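Local coordinates for alpha-galactosidase (Thermus thermophilus, PDB 6LCJ), which probably hydrolyses terminal alpha-galactosyl residues from galactose-containing oligosaccharides, as a thermostable glycoside hydrolase of family GH36 that assembles as a hexamer, at residues E[217-222]-E[296-301]; E[190-195]-E[227-232]; E[173-178]-E[211-216]. All coordinates share one frame; numbering follows the deposited sequence.

Contact 1 (E[217-222]-E[296-301]); sequences AFLAER and WGYDYL
Helix 216-224 of the TIM barrel packs here against the link from helix 280-296 into strand 298-303, and the small side chain of Ala220 meets the flat side of the Tyr298 ring. Ala220 CB lies 3.8 Å from the centroid of the Tyr298 ring and 19° off the ring normal, a CH-pi contact over the face; it is shifted toward the hydroxyl-bearing end, where CZ is its nearest ring atom. With CG anti to the carbonyl carbon (chi1 -57°), Tyr298 lays that face against Ala220 CB and brings its OH to a hydrogen bond with Met216 O, near the helix start. One turn earlier, Ala217 CB packs on Trp296 CD1 at 3.8 Å, while Ala217 CA makes a CA-H...O contact of 3.3 Å with Trp296 O. Gly297, in a Schellman motif with positive phi, turns the chain out of the preceding helix; a CB there would be tight against Ala220 CB. A leucine in place of Tyr298 would probably leave Met216 O without its hydroxyl partner and Ala220 CB without a ring face to rest on. Around this layer, Tyr298 also touches Ala230 and Leu232 of strand 229-234 and Ile195 of strand 192-195, and Leu219 reaches Leu179 of helix 175-185.

Contact 2 (E[190-195]-E[227-232]); sequences FEVFQI and GLRAGL
Phe193 and Gly231 exchange backbone bonds with the facing chain in a parallel strand pairing, in which the axes of 192-195 and 229-232 approach to 4.3 Å at 24°. Four hydrogen bonds alternate along it. Arg229 N donates to Glu191 O, Phe193 N to Arg229 O at 2.9 Å (167° at the hydrogen), Gly231 N to Phe193 O, and Ile195 N to Gly231 O at 2.7 Å. CA-H...O contacts supplement them: Val192 CA lies 3.3 Å from Arg229 O, and Gln194 CA approaches Gly231 O equally closely. A water donates to both Glu191 O and Gly227 O, so Glu191 O receives two bonds where the strands begin.

Apolar packing starts just ahead of the strands, where Leu228 CD2 meets Phe190 CB at 3.9 Å and Leu228 CD1 reaches Phe193 CB. On the face that carries Phe193, Ala230, Ile195 and Leu232, Leu232 CD1 touches Ile195 CB at 4.1 Å. Helices 216-224 and 175-185 cover this side, and the Phe193 ring stacks on Trp163.

On the other face, Gln194 lies over Gly231, its CG, anti to the backbone N (chi1 -172°), coming to 3.5 Å from Gly231 C. A side chain at Gly231 would collide with that CG. Gln194 NE2 turns to Asp196 and bonds weakly to Ile195 O, while Arg229 NH2 reaches Asp299 O.

The chemistry is therefore divided: backbone bonds set the register, apolar side chains pack the helix-facing side, and the polar ends of Gln194, Arg229 and Glu191, the last salt-bridged to Arg158, find their main partners beyond this strand pair.

Contact 3 (E[173-178]-E[211-216]); sequences IGEDLL and RFPRGM
Arg211 opens the contact by reaching back to the loop before helix 175-185: its NE donates to Ile173 O at 2.9 Å, with 173° at the hydrogen and the oxygen within the guanidinium plane. Its own carbonyl O accepts from Glu175 N at 2.8 Å, an almost straight bond to the first turn of the helix, which follows Gly174 at the N-cap.

Phe212 comes next, its ring face turned to that helix start. Glu175 N sits 3.8 Å above the ring centre, while Gly174 C lies over the same face nearer the rim. Ile173 CD1 packs on Phe212 CZ, and Leu178 CD1 stands at the ring edge. Phe212 also begins a type I turn. Within it, Pro213 CD lies 3.2 Å from Glu175 OE1.

Arg214 then takes both oxygens of Glu175. The backbone N of Arg214 donates to the syn lone pair of OE1 at 2.7 Å. From its side chain, NH2 bonds to OE2 at 2.8 Å from above the carboxylate plane, with a weak bond from NE beside it; the two planes stand 74° apart. Glu175 arrives there on an extended chain with CG anti to the backbone N (chi1 151°). Asp176 OD1 adds a longer salt bridge to the same NH2. Gly215 N closes the turn on Phe212 O, and Gly215 is the N-cap of helix 216-224.

The buried Glu175 carboxylate is thus gripped through both oxygens, and the neighbouring guanidinium would be expected to favour its ionised form while the turn is pinned to the helix start.

All three contacts belong to the alpha-galactosidase TIM barrel and lie on one side of the chain's centre. The centres of contacts 1 and 2 are about 8 Å apart, those of 1 and 3 about 12 Å, and those of 2 and 3 about 15 Å. Along the chain the segments run 173-178, 190-195, 211-216, 217-222, 227-232, 296-301, so contact 2 interleaves with both others, whereas contact 3 closes before contact 1 opens. Strands 192-195, 229-234 and 298-303 are consecutive in the parallel sheet; helices 175-185 and 216-224 cover it. Leu219, Phe212, Ile195 and Leu178 pack together, joining the three contacts into one continuous helix-sheet interior.

Contact 1 (E[217-222]-E[296-301])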
# COMPACT_ATOMS: atom_id res chain seq x y z
N ALA E 217 -51.38 28.90 -4.81
CA ALA E 217 -52.34 29.64 -4.00
C ALA E 217 -53.76 29.15 -4.24
O ALA E 217 -54.59 29.21 -3.33
CB ALA E 217 -52.25 31.14 -4.31
N PHE E 218 -54.04 28.64 -5.44
CA PHE E 218 -55.36 28.09 -5.75
C PHE E 218 -55.61 26.81 -4.96
O PHE E 218 -56.65 26.65 -4.30
CB PHE E 218 -55.46 27.83 -7.25
CG PHE E 218 -56.52 26.86 -7.63
CD1 PHE E 218 -57.86 27.25 -7.67
CD2 PHE E 218 -56.20 25.54 -7.95
CE1 PHE E 218 -58.85 26.35 -8.02
CE2 PHE E 218 -57.19 24.63 -8.31
CZ PHE E 218 -58.52 25.04 -8.34
N LEU E 219 -54.66 25.87 -5.02
CA LEU E 219 -54.72 24.64 -4.24
C LEU E 219 -55.00 24.92 -2.76
O LEU E 219 -55.82 24.24 -2.14
CB LEU E 219 -53.41 23.88 -4.40
CG LEU E 219 -53.45 22.36 -4.36
CD1 LEU E 219 -54.55 21.84 -5.26
CD2 LEU E 219 -52.10 21.86 -4.80
N ALA E 220 -54.31 25.90 -2.18
CA ALA E 220 -54.52 26.16 -0.76
C ALA E 220 -55.92 26.70 -0.48
O ALA E 220 -56.49 26.42 0.58
CB ALA E 220 -53.47 27.13 -0.22
N GLU E 221 -56.50 27.47 -1.42
CA GLU E 221 -57.83 28.01 -1.18
C GLU E 221 -58.89 26.92 -1.26
O GLU E 221 -59.84 26.92 -0.46
CB GLU E 221 -58.12 29.14 -2.17
CG GLU E 221 -59.50 29.79 -2.00
CD GLU E 221 -59.86 30.14 -0.55
OE1 GLU E 221 -58.98 30.62 0.21
OE2 GLU E 221 -61.04 29.94 -0.17
N ARG E 222 -58.74 25.98 -2.20
CA ARG E 222 -59.59 24.79 -2.21
C ARG E 222 -59.49 24.01 -0.90
O ARG E 222 -60.49 23.48 -0.40
CB ARG E 222 -59.23 23.90 -3.40
CG ARG E 222 -59.45 24.54 -4.76
CD ARG E 222 -60.92 24.51 -5.20
NE ARG E 222 -61.08 23.98 -6.56
CZ ARG E 222 -61.54 22.76 -6.86
NH1 ARG E 222 -61.89 21.91 -5.89
NH2 ARG E 222 -61.64 22.38 -8.13
N TRP E 296 -49.42 32.67 -0.09
CA TRP E 296 -50.15 31.71 -0.90
C TRP E 296 -51.34 31.10 -0.17
O TRP E 296 -52.21 30.52 -0.83
CB TRP E 296 -49.20 30.59 -1.33
CG TRP E 296 -48.41 30.92 -2.53
CD1 TRP E 296 -48.64 31.94 -3.40
CD2 TRP E 296 -47.27 30.21 -3.03
NE1 TRP E 296 -47.70 31.92 -4.40
CE2 TRP E 296 -46.85 30.86 -4.20
CE3 TRP E 296 -46.56 29.07 -2.60
CZ2 TRP E 296 -45.75 30.43 -4.95
CZ3 TRP E 296 -45.48 28.65 -3.33
CH2 TRP E 296 -45.08 29.33 -4.50
N GLY E 297 -51.39 31.18 1.16
CA GLY E 297 -52.44 30.53 1.92
C GLY E 297 -52.00 29.40 2.83
O GLY E 297 -52.82 28.92 3.64
N TYR E 298 -50.74 28.95 2.74
CA TYR E 298 -50.24 27.89 3.61
C TYR E 298 -49.78 28.46 4.94
O TYR E 298 -48.99 29.41 4.96
CB TYR E 298 -49.10 27.14 2.93
CG TYR E 298 -49.49 26.57 1.59
CD1 TYR E 298 -49.48 27.35 0.44
CD2 TYR E 298 -49.91 25.25 1.48
CE1 TYR E 298 -49.85 26.83 -0.77
CE2 TYR E 298 -50.28 24.72 0.26
CZ TYR E 298 -50.26 25.52 -0.85
OH TYR E 298 -50.62 24.99 -2.06
N ASP E 299 -50.23 27.87 6.05
CA ASP E 299 -49.73 28.25 7.37
C ASP E 299 -49.20 27.05 8.17
O ASP E 299 -49.02 27.15 9.38
CB ASP E 299 -50.81 28.98 8.17
CG ASP E 299 -52.05 28.12 8.38
OD1 ASP E 299 -52.25 27.14 7.63
OD2 ASP E 299 -52.83 28.44 9.31
N TYR E 300 -48.97 25.92 7.50
CA TYR E 300 -48.26 24.78 8.06
C TYR E 300 -47.14 24.45 7.08
O TYR E 300 -47.41 24.19 5.90
CB TYR E 300 -49.21 23.59 8.28
CG TYR E 300 -48.60 22.32 8.85
CD1 TYR E 300 -47.76 21.52 8.09
CD2 TYR E 300 -48.91 21.90 10.14
CE1 TYR E 300 -47.22 20.35 8.60
CE2 TYR E 300 -48.38 20.73 10.67
CZ TYR E 300 -47.54 19.96 9.90
OH TYR E 300 -47.00 18.81 10.41
N LEU E 301 -45.89 24.53 7.53
CA LEU E 301 -44.75 24.38 6.63
C LEU E 301 -43.84 23.27 7.12
O LEU E 301 -43.48 23.23 8.30
CB LEU E 301 -43.96 25.68 6.52
CG LEU E 301 -44.76 26.88 6.02
CD1 LEU E 301 -43.89 28.15 6.03
CD2 LEU E 301 -45.33 26.58 4.64

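Contact 2 (E[190-195]-E[227-232])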
# COMPACT_ATOMS: atom_id res chain seq x y z
N PHE E 190 -59.22 15.42 10.01
CA PHE E 190 -57.91 16.04 9.86
C PHE E 190 -58.03 17.54 10.07
O PHE E 190 -59.11 18.13 9.95
CB PHE E 190 -57.32 15.76 8.47
CG PHE E 190 -56.86 14.35 8.28
CD1 PHE E 190 -55.70 13.90 8.90
CD2 PHE E 190 -57.59 13.47 7.48
CE1 PHE E 190 -55.27 12.57 8.71
CE2 PHE E 190 -57.17 12.15 7.29
CZ PHE E 190 -56.01 11.70 7.91
N GLU E 191 -56.90 18.17 10.36
CA GLU E 191 -56.83 19.62 10.47
C GLU E 191 -55.92 20.27 9.44
O GLU E 191 -56.06 21.48 9.21
CB GLU E 191 -56.35 20.03 11.87
CG GLU E 191 -56.70 19.00 12.93
CD GLU E 191 -56.39 19.45 14.33
OE1 GLU E 191 -55.44 18.92 14.94
OE2 GLU E 191 -57.11 20.34 14.83
N VAL E 192 -55.02 19.52 8.81
CA VAL E 192 -54.05 20.04 7.85
C VAL E 192 -53.99 19.08 6.67
O VAL E 192 -53.94 17.86 6.85
CB VAL E 192 -52.64 20.20 8.47
CG1 VAL E 192 -51.70 20.91 7.50
CG2 VAL E 192 -52.69 20.93 9.80
N PHE E 193 -54.00 19.63 5.45
CA PHE E 193 -53.76 18.88 4.23
C PHE E 193 -52.44 19.38 3.66
O PHE E 193 -52.36 20.52 3.19
CB PHE E 193 -54.90 19.08 3.24
CG PHE E 193 -54.81 18.21 2.03
CD1 PHE E 193 -54.03 18.58 0.95
CD2 PHE E 193 -55.52 17.01 1.96
CE1 PHE E 193 -53.96 17.78 -0.19
CE2 PHE E 193 -55.45 16.20 0.82
CZ PHE E 193 -54.66 16.59 -0.26
N GLN E 194 -51.39 18.55 3.72
CA GLN E 194 -50.03 19.01 3.48
C GLN E 194 -49.47 18.42 2.19
O GLN E 194 -49.38 17.20 2.06
CB GLN E 194 -49.11 18.68 4.65
CG GLN E 194 -47.72 19.31 4.53
CD GLN E 194 -46.63 18.26 4.57
OE1 GLN E 194 -46.54 17.47 5.52
NE2 GLN E 194 -45.81 18.21 3.51
N ILE E 195 -49.11 19.29 1.25
CA ILE E 195 -48.47 18.91 -0.01
C ILE E 195 -46.97 18.78 0.22
O ILE E 195 -46.32 19.71 0.70
CB ILE E 195 -48.76 19.94 -1.11
CG1 ILE E 195 -50.24 19.98 -1.41
CG2 ILE E 195 -48.02 19.61 -2.40
CD1 ILE E 195 -50.70 21.35 -1.66
N GLY E 227 -62.44 23.35 5.08
CA GLY E 227 -62.21 23.38 6.50
C GLY E 227 -60.83 22.95 6.94
O GLY E 227 -60.63 22.71 8.13
N LEU E 228 -59.87 22.87 6.03
CA LEU E 228 -58.54 22.38 6.37
C LEU E 228 -57.49 23.46 6.16
O LEU E 228 -57.56 24.23 5.19
CB LEU E 228 -58.18 21.15 5.52
CG LEU E 228 -58.94 19.87 5.83
CD1 LEU E 228 -58.87 18.91 4.66
CD2 LEU E 228 -58.36 19.25 7.07
N ARG E 229 -56.54 23.53 7.09
CA ARG E 229 -55.34 24.31 6.87
C ARG E 229 -54.49 23.66 5.79
O ARG E 229 -54.46 22.44 5.65
CB ARG E 229 -54.53 24.43 8.15
CG ARG E 229 -55.22 25.14 9.28
CD ARG E 229 -54.48 24.89 10.60
NE ARG E 229 -53.15 25.48 10.57
CZ ARG E 229 -52.36 25.57 11.63
NH1 ARG E 229 -52.77 25.11 12.81
NH2 ARG E 229 -51.17 26.13 11.52
N ALA E 230 -53.78 24.49 5.03
CA ALA E 230 -52.97 24.04 3.92
C ALA E 230 -51.50 23.96 4.33
O ALA E 230 -50.98 24.88 4.96
CB ALA E 230 -53.16 24.97 2.72
N GLY E 231 -50.84 22.87 3.96
CA GLY E 231 -49.46 22.62 4.33
C GLY E 231 -48.59 22.44 3.10
O GLY E 231 -49.04 21.87 2.11
N LEU E 232 -47.35 22.95 3.17
CA LEU E 232 -46.42 22.88 2.05
C LEU E 232 -45.02 22.54 2.56
O LEU E 232 -44.64 22.91 3.67
CB LEU E 232 -46.43 24.19 1.25
CG LEU E 232 -45.79 24.28 -0.14
CD1 LEU E 232 -46.48 23.40 -1.16
CD2 LEU E 232 -45.80 25.73 -0.61
O HOH W 1 -58.60 22.88 9.91

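Contact 3 (E[173-178]-E[211-216])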
# COMPACT_ATOMS: atom_id res chain seq x y z
N ILE E 173 -47.06 13.68 -7.59
CA ILE E 173 -48.23 14.45 -7.18
C ILE E 173 -48.57 15.44 -8.27
O ILE E 173 -47.72 15.83 -9.09
CB ILE E 173 -48.04 15.18 -5.83
CG1 ILE E 173 -46.69 15.91 -5.78
CG2 ILE E 173 -48.20 14.19 -4.68
CD1 ILE E 173 -46.62 16.95 -4.69
N GLY E 174 -49.83 15.85 -8.27
CA GLY E 174 -50.33 16.77 -9.28
C GLY E 174 -51.56 17.45 -8.72
O GLY E 174 -52.19 16.96 -7.78
N GLU E 175 -51.86 18.61 -9.29
CA GLU E 175 -52.98 19.41 -8.81
C GLU E 175 -54.29 18.62 -8.89
O GLU E 175 -55.06 18.59 -7.92
CB GLU E 175 -53.02 20.71 -9.62
CG GLU E 175 -54.35 21.39 -9.83
CD GLU E 175 -54.27 22.38 -11.00
OE1 GLU E 175 -53.48 23.35 -10.92
OE2 GLU E 175 -54.98 22.18 -12.01
N ASP E 176 -54.54 17.95 -10.01
CA ASP E 176 -55.78 17.19 -10.18
C ASP E 176 -55.89 16.06 -9.17
O ASP E 176 -56.91 15.91 -8.49
CB ASP E 176 -55.87 16.64 -11.61
CG ASP E 176 -56.46 17.65 -12.61
OD1 ASP E 176 -56.84 18.78 -12.21
OD2 ASP E 176 -56.53 17.30 -13.81
N LEU E 177 -54.83 15.24 -9.05
CA LEU E 177 -54.85 14.09 -8.16
C LEU E 177 -55.08 14.51 -6.71
O LEU E 177 -55.85 13.86 -5.99
CB LEU E 177 -53.53 13.33 -8.30
CG LEU E 177 -53.03 12.44 -7.16
CD1 LEU E 177 -53.85 11.19 -7.08
CD2 LEU E 177 -51.59 12.09 -7.43
N LEU E 178 -54.44 15.60 -6.27
CA LEU E 178 -54.60 16.02 -4.88
C LEU E 178 -55.96 16.65 -4.62
O LEU E 178 -56.45 16.63 -3.48
CB LEU E 178 -53.47 16.99 -4.48
CG LEU E 178 -52.06 16.37 -4.42
CD1 LEU E 178 -51.01 17.39 -4.00
CD2 LEU E 178 -52.01 15.15 -3.49
N ARG E 211 -47.37 20.12 -13.46
CA ARG E 211 -48.48 19.37 -12.89
C ARG E 211 -49.30 20.17 -11.90
O ARG E 211 -50.25 19.63 -11.34
CB ARG E 211 -47.94 18.08 -12.26
CG ARG E 211 -47.00 17.32 -13.21
CD ARG E 211 -46.60 15.95 -12.68
NE ARG E 211 -45.97 16.00 -11.37
CZ ARG E 211 -44.67 16.21 -11.16
NH1 ARG E 211 -43.85 16.39 -12.20
NH2 ARG E 211 -44.18 16.23 -9.92
N PHE E 212 -48.98 21.45 -11.68
CA PHE E 212 -49.78 22.35 -10.85
C PHE E 212 -50.15 23.62 -11.62
O PHE E 212 -49.81 24.73 -11.21
CB PHE E 212 -49.05 22.68 -9.55
CG PHE E 212 -48.89 21.51 -8.64
CD1 PHE E 212 -47.96 20.52 -8.91
CD2 PHE E 212 -49.71 21.36 -7.53
CE1 PHE E 212 -47.84 19.41 -8.10
CE2 PHE E 212 -49.59 20.25 -6.72
CZ PHE E 212 -48.65 19.28 -7.00
N PRO E 213 -50.88 23.48 -12.74
CA PRO E 213 -51.07 24.64 -13.63
C PRO E 213 -51.78 25.83 -13.00
O PRO E 213 -51.46 26.97 -13.35
CB PRO E 213 -51.88 24.06 -14.80
CG PRO E 213 -52.49 22.81 -14.27
CD PRO E 213 -51.53 22.27 -13.27
N ARG E 214 -52.72 25.63 -12.08
CA ARG E 214 -53.39 26.80 -11.52
C ARG E 214 -52.62 27.43 -10.37
O ARG E 214 -53.10 28.42 -9.80
CB ARG E 214 -54.82 26.44 -11.08
CG ARG E 214 -55.82 26.44 -12.25
CD ARG E 214 -57.14 25.76 -11.90
NE ARG E 214 -56.98 24.31 -11.80
CZ ARG E 214 -57.95 23.46 -11.49
NH1 ARG E 214 -59.18 23.91 -11.24
NH2 ARG E 214 -57.69 22.16 -11.42
N GLY E 215 -51.44 26.92 -10.02
CA GLY E 215 -50.61 27.55 -9.02
C GLY E 215 -50.96 27.14 -7.61
O GLY E 215 -52.04 26.62 -7.32
N MET E 216 -50.01 27.40 -6.70
CA MET E 216 -50.13 26.86 -5.35
C MET E 216 -51.14 27.62 -4.51
O MET E 216 -51.72 27.05 -3.59
CB MET E 216 -48.76 26.87 -4.65
CG MET E 216 -47.69 26.09 -5.40
SD MET E 216 -48.20 24.42 -5.92
CE MET E 216 -48.42 23.61 -4.33